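Local coordinates for protein Dok-7 (Mus musculus, PDB 3ML4) that probably activates the receptor tyrosine kinase MuSK as a homodimeric cytoplasmic adaptor, binds phosphoinositides through its PH domain and plays an essential role in neuromuscular synapse formation, at residues 111-123 against 132-144. Numbering follows the deposited sequence.
Sequences ALGEVHRFHVTVA and PATLHLCNDILVL
The carbonyl oxygen of H116 accepts the L137 backbone N-H (N to O 3.0 Å) and, weakly, a water hydrogen, and the CA-H of H136 also approaches it; the same water lies 2.7 Å from H136 ND1. H116 N donates in return to L137 O, and F118-L135 and V120-A133 are likewise hydrogen-bonded pairs of this antiparallel hairpin of strands 115-122 and 133-138. Past its end, N139 turns its amide back to 111-123: with CG beside its own backbone N (chi1 -56°), ND2 donates to L112 O at 3.1 Å (161°) nearly in the amide plane. E114 N appears to donate to N139 OD1, though the place of that oxygen is less sure, and N139 N bonds E114 O. With an alanine here, L112 O would probably lose its amide donor, leaving the exit from helix 98-112 less firmly tied. H116 NE2 donates to E114 OE1 at 2.8 Å, while S208 binds OE2, fixing the carboxylate at both oxygens. R117 CB lies 3.5 Å from H136 ND1, the two side chains running alongside. Backbone pairing thus leaves H116, F118 and L137 facing helix 193-203 of the PTB domain, and R117, H119 and T134 as a more polar side toward PH strand 59-71, placing the hairpin at the domain junction.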
ATOM      1  N   ALA B 111       9.179  -3.661  -5.993  1.00 30.17           N
ATOM      2  CA  ALA B 111       8.144  -4.216  -5.126  1.00 29.70           C
ATOM      3  C   ALA B 111       7.489  -3.188  -4.205  1.00 29.43           C
ATOM      4  O   ALA B 111       6.294  -3.282  -3.929  1.00 29.10           O
ATOM      5  CB  ALA B 111       8.702  -5.360  -4.318  1.00 29.84           C
ATOM      6  N   LEU B 112       8.266  -2.212  -3.737  1.00 29.19           N
ATOM      7  CA  LEU B 112       7.745  -1.212  -2.792  1.00 28.99           C
ATOM      8  C   LEU B 112       6.915  -0.099  -3.446  1.00 28.64           C
ATOM      9  O   LEU B 112       6.258   0.679  -2.749  1.00 28.55           O
ATOM     10  CB  LEU B 112       8.860  -0.636  -1.914  1.00 28.95           C
ATOM     11  CG  LEU B 112       9.498  -1.601  -0.905  1.00 29.86           C
ATOM     12  CD1 LEU B 112      10.675  -0.938  -0.188  1.00 29.69           C
ATOM     13  CD2 LEU B 112       8.475  -2.152   0.106  1.00 29.25           C
ATOM     14  N   GLY B 113       6.939  -0.034  -4.777  1.00 28.30           N
ATOM     15  CA  GLY B 113       6.117   0.920  -5.524  1.00 27.88           C
ATOM     16  C   GLY B 113       6.958   1.883  -6.333  1.00 27.64           C
ATOM     17  O   GLY B 113       7.536   1.508  -7.358  1.00 27.79           O
ATOM     18  N   GLU B 114       7.022   3.130  -5.878  1.00 27.28           N
ATOM     19  CA  GLU B 114       7.893   4.118  -6.508  1.00 27.01           C
ATOM     20  C   GLU B 114       8.945   4.594  -5.513  1.00 26.90           C
ATOM     21  O   GLU B 114       8.677   5.446  -4.656  1.00 26.80           O
ATOM     22  CB  GLU B 114       7.085   5.286  -7.085  1.00 26.96           C
ATOM     23  CG  GLU B 114       6.161   4.901  -8.248  1.00 26.54           C
ATOM     24  CD  GLU B 114       6.909   4.470  -9.511  1.00 26.65           C
ATOM     25  OE1 GLU B 114       8.057   4.921  -9.741  1.00 25.52           O
ATOM     26  OE2 GLU B 114       6.338   3.672 -10.283  1.00 27.37           O
ATOM     27  N   VAL B 115      10.133   4.005  -5.619  1.00 26.73           N
ATOM     28  CA  VAL B 115      11.248   4.307  -4.723  1.00 26.79           C
ATOM     29  C   VAL B 115      12.529   4.558  -5.517  1.00 26.94           C
ATOM     30  O   VAL B 115      13.089   3.658  -6.151  1.00 26.59           O
ATOM     31  CB  VAL B 115      11.404   3.254  -3.561  1.00 27.05           C
ATOM     32  CG1 VAL B 115      10.841   1.901  -3.949  1.00 26.91           C
ATOM     33  CG2 VAL B 115      12.851   3.140  -3.056  1.00 26.39           C
ATOM     34  N   HIS B 116      12.953   5.820  -5.473  1.00 27.08           N
ATOM     35  CA  HIS B 116      14.023   6.356  -6.302  1.00 27.08           C
ATOM     36  C   HIS B 116      15.003   7.120  -5.422  1.00 26.89           C
ATOM     37  O   HIS B 116      14.631   7.618  -4.356  1.00 27.03           O
ATOM     38  CB  HIS B 116      13.441   7.318  -7.339  1.00 27.26           C
ATOM     39  CG  HIS B 116      12.411   6.701  -8.237  1.00 28.06           C
ATOM     40  ND1 HIS B 116      12.638   6.470  -9.579  1.00 28.68           N
ATOM     41  CD2 HIS B 116      11.148   6.283  -7.992  1.00 27.99           C
ATOM     42  CE1 HIS B 116      11.562   5.926 -10.116  1.00 28.35           C
ATOM     43  NE2 HIS B 116      10.642   5.803  -9.175  1.00 28.34           N
ATOM     44  N   ARG B 117      16.250   7.219  -5.865  1.00 26.51           N
ATOM     45  CA  ARG B 117      17.246   7.959  -5.116  1.00 26.39           C
ATOM     46  C   ARG B 117      18.155   8.737  -6.058  1.00 26.16           C
ATOM     47  O   ARG B 117      18.497   8.260  -7.141  1.00 26.04           O
ATOM     48  CB  ARG B 117      18.053   7.017  -4.213  1.00 26.63           C
ATOM     49  CG  ARG B 117      19.310   6.460  -4.848  1.00 27.40           C
ATOM     50  CD  ARG B 117      19.976   5.415  -3.996  1.00 29.36           C
ATOM     51  NE  ARG B 117      19.766   4.093  -4.570  1.00 31.05           N
ATOM     52  CZ  ARG B 117      20.516   3.575  -5.534  1.00 32.56           C
ATOM     53  NH1 ARG B 117      21.545   4.267  -6.020  1.00 33.41           N
ATOM     54  NH2 ARG B 117      20.241   2.362  -6.011  1.00 32.65           N
ATOM     55  N   PHE B 118      18.535   9.939  -5.638  1.00 26.09           N
ATOM     56  CA  PHE B 118      19.431  10.795  -6.414  1.00 25.94           C
ATOM     57  C   PHE B 118      20.508  11.372  -5.512  1.00 26.08           C
ATOM     58  O   PHE B 118      20.198  11.993  -4.490  1.00 26.02           O
ATOM     59  CB  PHE B 118      18.656  11.944  -7.053  1.00 25.93           C
ATOM     60  CG  PHE B 118      17.470  11.512  -7.877  1.00 26.21           C
ATOM     61  CD1 PHE B 118      17.568  11.420  -9.259  1.00 25.82           C
ATOM     62  CD2 PHE B 118      16.246  11.220  -7.269  1.00 25.97           C
ATOM     63  CE1 PHE B 118      16.467  11.035 -10.030  1.00 25.72           C
ATOM     64  CE2 PHE B 118      15.152  10.831  -8.027  1.00 25.89           C
ATOM     65  CZ  PHE B 118      15.263  10.742  -9.413  1.00 26.08           C
ATOM     66  N   HIS B 119      21.773  11.155  -5.882  1.00 26.32           N
ATOM     67  CA  HIS B 119      22.904  11.762  -5.182  1.00 26.19           C
ATOM     68  C   HIS B 119      22.902  13.275  -5.409  1.00 25.77           C
ATOM     69  O   HIS B 119      23.014  13.744  -6.546  1.00 25.76           O
ATOM     70  CB  HIS B 119      24.232  11.166  -5.655  1.00 26.61           C
ATOM     71  CG  HIS B 119      24.460   9.746  -5.224  1.00 28.40           C
ATOM     72  ND1 HIS B 119      24.819   8.744  -6.103  1.00 29.85           N
ATOM     73  CD2 HIS B 119      24.342   9.155  -4.010  1.00 29.16           C
ATOM     74  CE1 HIS B 119      24.941   7.604  -5.444  1.00 29.93           C
ATOM     75  NE2 HIS B 119      24.654   7.825  -4.174  1.00 30.16           N
ATOM     76  N   VAL B 120      22.763  14.029  -4.322  1.00 25.46           N
ATOM     77  CA  VAL B 120      22.690  15.494  -4.374  1.00 25.19           C
ATOM     78  C   VAL B 120      23.636  16.179  -3.373  1.00 25.14           C
ATOM     79  O   VAL B 120      24.183  15.538  -2.470  1.00 25.25           O
ATOM     80  CB  VAL B 120      21.240  16.015  -4.124  1.00 25.36           C
ATOM     81  CG1 VAL B 120      20.240  15.386  -5.112  1.00 24.82           C
ATOM     82  CG2 VAL B 120      20.811  15.773  -2.671  1.00 24.99           C
ATOM     83  N   THR B 121      23.818  17.485  -3.554  1.00 24.79           N
ATOM     84  CA  THR B 121      24.530  18.331  -2.611  1.00 24.11           C
ATOM     85  C   THR B 121      23.556  19.375  -2.091  1.00 24.12           C
ATOM     86  O   THR B 121      23.020  20.166  -2.869  1.00 24.07           O
ATOM     87  CB  THR B 121      25.715  19.046  -3.285  1.00 24.20           C
ATOM     88  OG1 THR B 121      26.444  18.116  -4.101  1.00 24.02           O
ATOM     89  CG2 THR B 121      26.636  19.668  -2.241  1.00 22.88           C
ATOM     90  N   VAL B 122      23.326  19.370  -0.783  1.00 24.21           N
ATOM     91  CA  VAL B 122      22.392  20.304  -0.155  1.00 24.75           C
ATOM     92  C   VAL B 122      23.063  21.663   0.066  1.00 25.49           C
ATOM     93  O   VAL B 122      24.071  21.761   0.766  1.00 25.59           O
ATOM     94  CB  VAL B 122      21.807  19.748   1.189  1.00 24.67           C
ATOM     95  CG1 VAL B 122      20.808  20.733   1.815  1.00 23.41           C
ATOM     96  CG2 VAL B 122      21.145  18.385   0.980  1.00 24.07           C
ATOM     97  N   ALA B 123      22.490  22.705  -0.533  1.00 26.23           N
ATOM     98  CA  ALA B 123      23.018  24.071  -0.424  1.00 27.00           C
ATOM     99  C   ALA B 123      22.899  24.633   0.991  1.00 27.57           C
ATOM    100  O   ALA B 123      21.884  24.411   1.662  1.00 27.71           O
ATOM    101  CB  ALA B 123      22.310  24.993  -1.412  1.00 26.86           C
ATOM    102  N   PRO B 132      27.219  16.738   0.545  1.00 30.29           N
ATOM    103  CA  PRO B 132      26.692  15.544  -0.121  1.00 30.19           C
ATOM    104  C   PRO B 132      25.597  14.848   0.689  1.00 29.99           C
ATOM    105  O   PRO B 132      25.678  14.759   1.920  1.00 30.16           O
ATOM    106  CB  PRO B 132      27.920  14.640  -0.239  1.00 30.15           C
ATOM    107  CG  PRO B 132      29.058  15.596  -0.325  1.00 30.34           C
ATOM    108  CD  PRO B 132      28.692  16.711   0.612  1.00 30.29           C
ATOM    109  N   ALA B 133      24.574  14.380  -0.014  1.00 29.49           N
ATOM    110  CA  ALA B 133      23.445  13.684   0.590  1.00 29.05           C
ATOM    111  C   ALA B 133      22.737  12.932  -0.511  1.00 28.76           C
ATOM    112  O   ALA B 133      23.056  13.099  -1.684  1.00 28.65           O
ATOM    113  CB  ALA B 133      22.498  14.669   1.228  1.00 28.93           C
ATOM    114  N   THR B 134      21.770  12.105  -0.141  1.00 28.64           N
ATOM    115  CA  THR B 134      20.982  11.407  -1.147  1.00 28.74           C
ATOM    116  C   THR B 134      19.497  11.684  -0.949  1.00 28.06           C
ATOM    117  O   THR B 134      18.971  11.509   0.145  1.00 28.36           O
ATOM    118  CB  THR B 134      21.314   9.890  -1.191  1.00 28.57           C
ATOM    119  OG1 THR B 134      20.323   9.201  -1.957  1.00 29.92           O
ATOM    120  CG2 THR B 134      21.351   9.305   0.204  1.00 30.00           C
ATOM    121  N   LEU B 135      18.837  12.154  -2.003  1.00 27.45           N
ATOM    122  CA  LEU B 135      17.402  12.429  -1.941  1.00 26.76           C
ATOM    123  C   LEU B 135      16.608  11.178  -2.288  1.00 26.44           C
ATOM    124  O   LEU B 135      16.832  10.573  -3.338  1.00 26.39           O
ATOM    125  CB  LEU B 135      17.015  13.575  -2.885  1.00 26.42           C
ATOM    126  CG  LEU B 135      15.544  14.013  -2.829  1.00 26.12           C
ATOM    127  CD1 LEU B 135      15.252  14.870  -1.597  1.00 25.19           C
ATOM    128  CD2 LEU B 135      15.152  14.755  -4.095  1.00 26.36           C
ATOM    129  N   HIS B 136      15.689  10.795  -1.406  1.00 26.05           N
ATOM    130  CA  HIS B 136      14.841   9.620  -1.638  1.00 26.11           C
ATOM    131  C   HIS B 136      13.370   9.971  -1.800  1.00 25.99           C
ATOM    132  O   HIS B 136      12.793  10.680  -0.975  1.00 25.80           O
ATOM    133  CB  HIS B 136      14.986   8.603  -0.503  1.00 26.03           C
ATOM    134  CG  HIS B 136      16.362   8.038  -0.367  1.00 26.39           C
ATOM    135  ND1 HIS B 136      16.731   6.837  -0.930  1.00 27.21           N
ATOM    136  CD2 HIS B 136      17.460   8.508   0.270  1.00 27.25           C
ATOM    137  CE1 HIS B 136      17.997   6.590  -0.649  1.00 27.61           C
ATOM    138  NE2 HIS B 136      18.463   7.589   0.079  1.00 27.94           N
ATOM    139  N   LEU B 137      12.768   9.473  -2.871  1.00 26.06           N
ATOM    140  CA  LEU B 137      11.323   9.521  -3.002  1.00 26.39           C
ATOM    141  C   LEU B 137      10.787   8.131  -2.706  1.00 26.48           C
ATOM    142  O   LEU B 137      11.144   7.168  -3.385  1.00 26.48           O
ATOM    143  CB  LEU B 137      10.908   9.998  -4.393  1.00 26.28           C
ATOM    144  CG  LEU B 137       9.409  10.166  -4.646  1.00 27.05           C
ATOM    145  CD1 LEU B 137       9.112  11.472  -5.368  1.00 27.54           C
ATOM    146  CD2 LEU B 137       8.867   8.988  -5.437  1.00 28.33           C
ATOM    147  N   CYS B 138       9.970   8.029  -1.663  1.00 26.97           N
ATOM    148  CA  CYS B 138       9.322   6.770  -1.306  1.00 27.38           C
ATOM    149  C   CYS B 138       7.803   6.914  -1.344  1.00 27.59           C
ATOM    150  O   CYS B 138       7.175   7.234  -0.332  1.00 27.67           O
ATOM    151  CB  CYS B 138       9.778   6.289   0.069  1.00 27.49           C
ATOM    152  SG  CYS B 138       9.339   4.570   0.412  1.00 27.89           S
ATOM    153  N   ASN B 139       7.235   6.679  -2.527  1.00 27.73           N
ATOM    154  CA  ASN B 139       5.804   6.846  -2.793  1.00 28.00           C
ATOM    155  C   ASN B 139       5.266   8.238  -2.420  1.00 28.20           C
ATOM    156  O   ASN B 139       5.401   9.183  -3.190  1.00 28.44           O
ATOM    157  CB  ASN B 139       4.972   5.720  -2.149  1.00 27.81           C
ATOM    158  CG  ASN B 139       5.411   4.333  -2.595  1.00 28.07           C
ATOM    159  OD1 ASN B 139       5.321   3.980  -3.771  1.00 28.70           O
ATOM    160  ND2 ASN B 139       5.885   3.536  -1.648  1.00 27.50           N
ATOM    161  N   ASP B 140       4.663   8.355  -1.243  1.00 28.41           N
ATOM    162  CA  ASP B 140       4.014   9.593  -0.819  1.00 28.78           C
ATOM    163  C   ASP B 140       4.925  10.508   0.014  1.00 28.49           C
ATOM    164  O   ASP B 140       4.531  11.623   0.362  1.00 28.44           O
ATOM    165  CB  ASP B 140       2.700   9.291  -0.073  1.00 29.20           C
ATOM    166  CG  ASP B 140       2.742   7.969   0.707  1.00 30.79           C
ATOM    167  OD1 ASP B 140       1.666   7.347   0.887  1.00 32.68           O
ATOM    168  OD2 ASP B 140       3.838   7.545   1.135  1.00 31.41           O
ATOM    169  N   ILE B 141       6.137  10.037   0.313  1.00 28.07           N
ATOM    170  CA  ILE B 141       7.079  10.794   1.144  1.00 27.55           C
ATOM    171  C   ILE B 141       8.426  11.111   0.481  1.00 27.15           C
ATOM    172  O   ILE B 141       8.972  10.318  -0.292  1.00 26.93           O
ATOM    173  CB  ILE B 141       7.318  10.124   2.522  1.00 27.48           C
ATOM    174  CG1 ILE B 141       7.702   8.651   2.360  1.00 27.89           C
ATOM    175  CG2 ILE B 141       6.096  10.297   3.409  1.00 27.12           C
ATOM    176  CD1 ILE B 141       8.226   7.982   3.638  1.00 27.84           C
ATOM    177  N   LEU B 142       8.940  12.293   0.796  1.00 26.69           N
ATOM    178  CA  LEU B 142      10.249  12.728   0.338  1.00 26.35           C
ATOM    179  C   LEU B 142      11.179  12.846   1.531  1.00 25.97           C
ATOM    180  O   LEU B 142      10.818  13.397   2.570  1.00 25.72           O
ATOM    181  CB  LEU B 142      10.162  14.068  -0.398  1.00 26.41           C
ATOM    182  CG  LEU B 142      11.434  14.557  -1.105  1.00 26.50           C
ATOM    183  CD1 LEU B 142      11.695  13.760  -2.384  1.00 25.90           C
ATOM    184  CD2 LEU B 142      11.352  16.054  -1.400  1.00 26.48           C
ATOM    185  N   VAL B 143      12.384  12.327   1.362  1.00 25.78           N
ATOM    186  CA  VAL B 143      13.354  12.259   2.435  1.00 25.56           C
ATOM    187  C   VAL B 143      14.739  12.643   1.921  1.00 25.57           C
ATOM    188  O   VAL B 143      15.093  12.352   0.778  1.00 25.47           O
ATOM    189  CB  VAL B 143      13.334  10.842   3.089  1.00 25.42           C
ATOM    190  CG1 VAL B 143      14.714  10.368   3.522  1.00 24.82           C
ATOM    191  CG2 VAL B 143      12.366  10.819   4.250  1.00 25.48           C
ATOM    192  N   LEU B 144      15.500  13.325   2.765  1.00 25.79           N
ATOM    193  CA  LEU B 144      16.925  13.508   2.534  1.00 26.30           C
ATOM    194  C   LEU B 144      17.699  12.653   3.527  1.00 26.34           C
ATOM    195  O   LEU B 144      17.323  12.568   4.694  1.00 26.38           O
ATOM    196  CB  LEU B 144      17.319  14.989   2.643  1.00 26.12           C
ATOM    197  CG  LEU B 144      17.366  15.759   1.318  1.00 26.36           C
ATOM    198  CD1 LEU B 144      17.397  17.264   1.542  1.00 27.75           C
ATOM    199  CD2 LEU B 144      18.556  15.328   0.463  1.00 25.87           C
TER
HETATM  200  O   HOH W   1      15.571   5.106  -2.627  1.00 10.78           O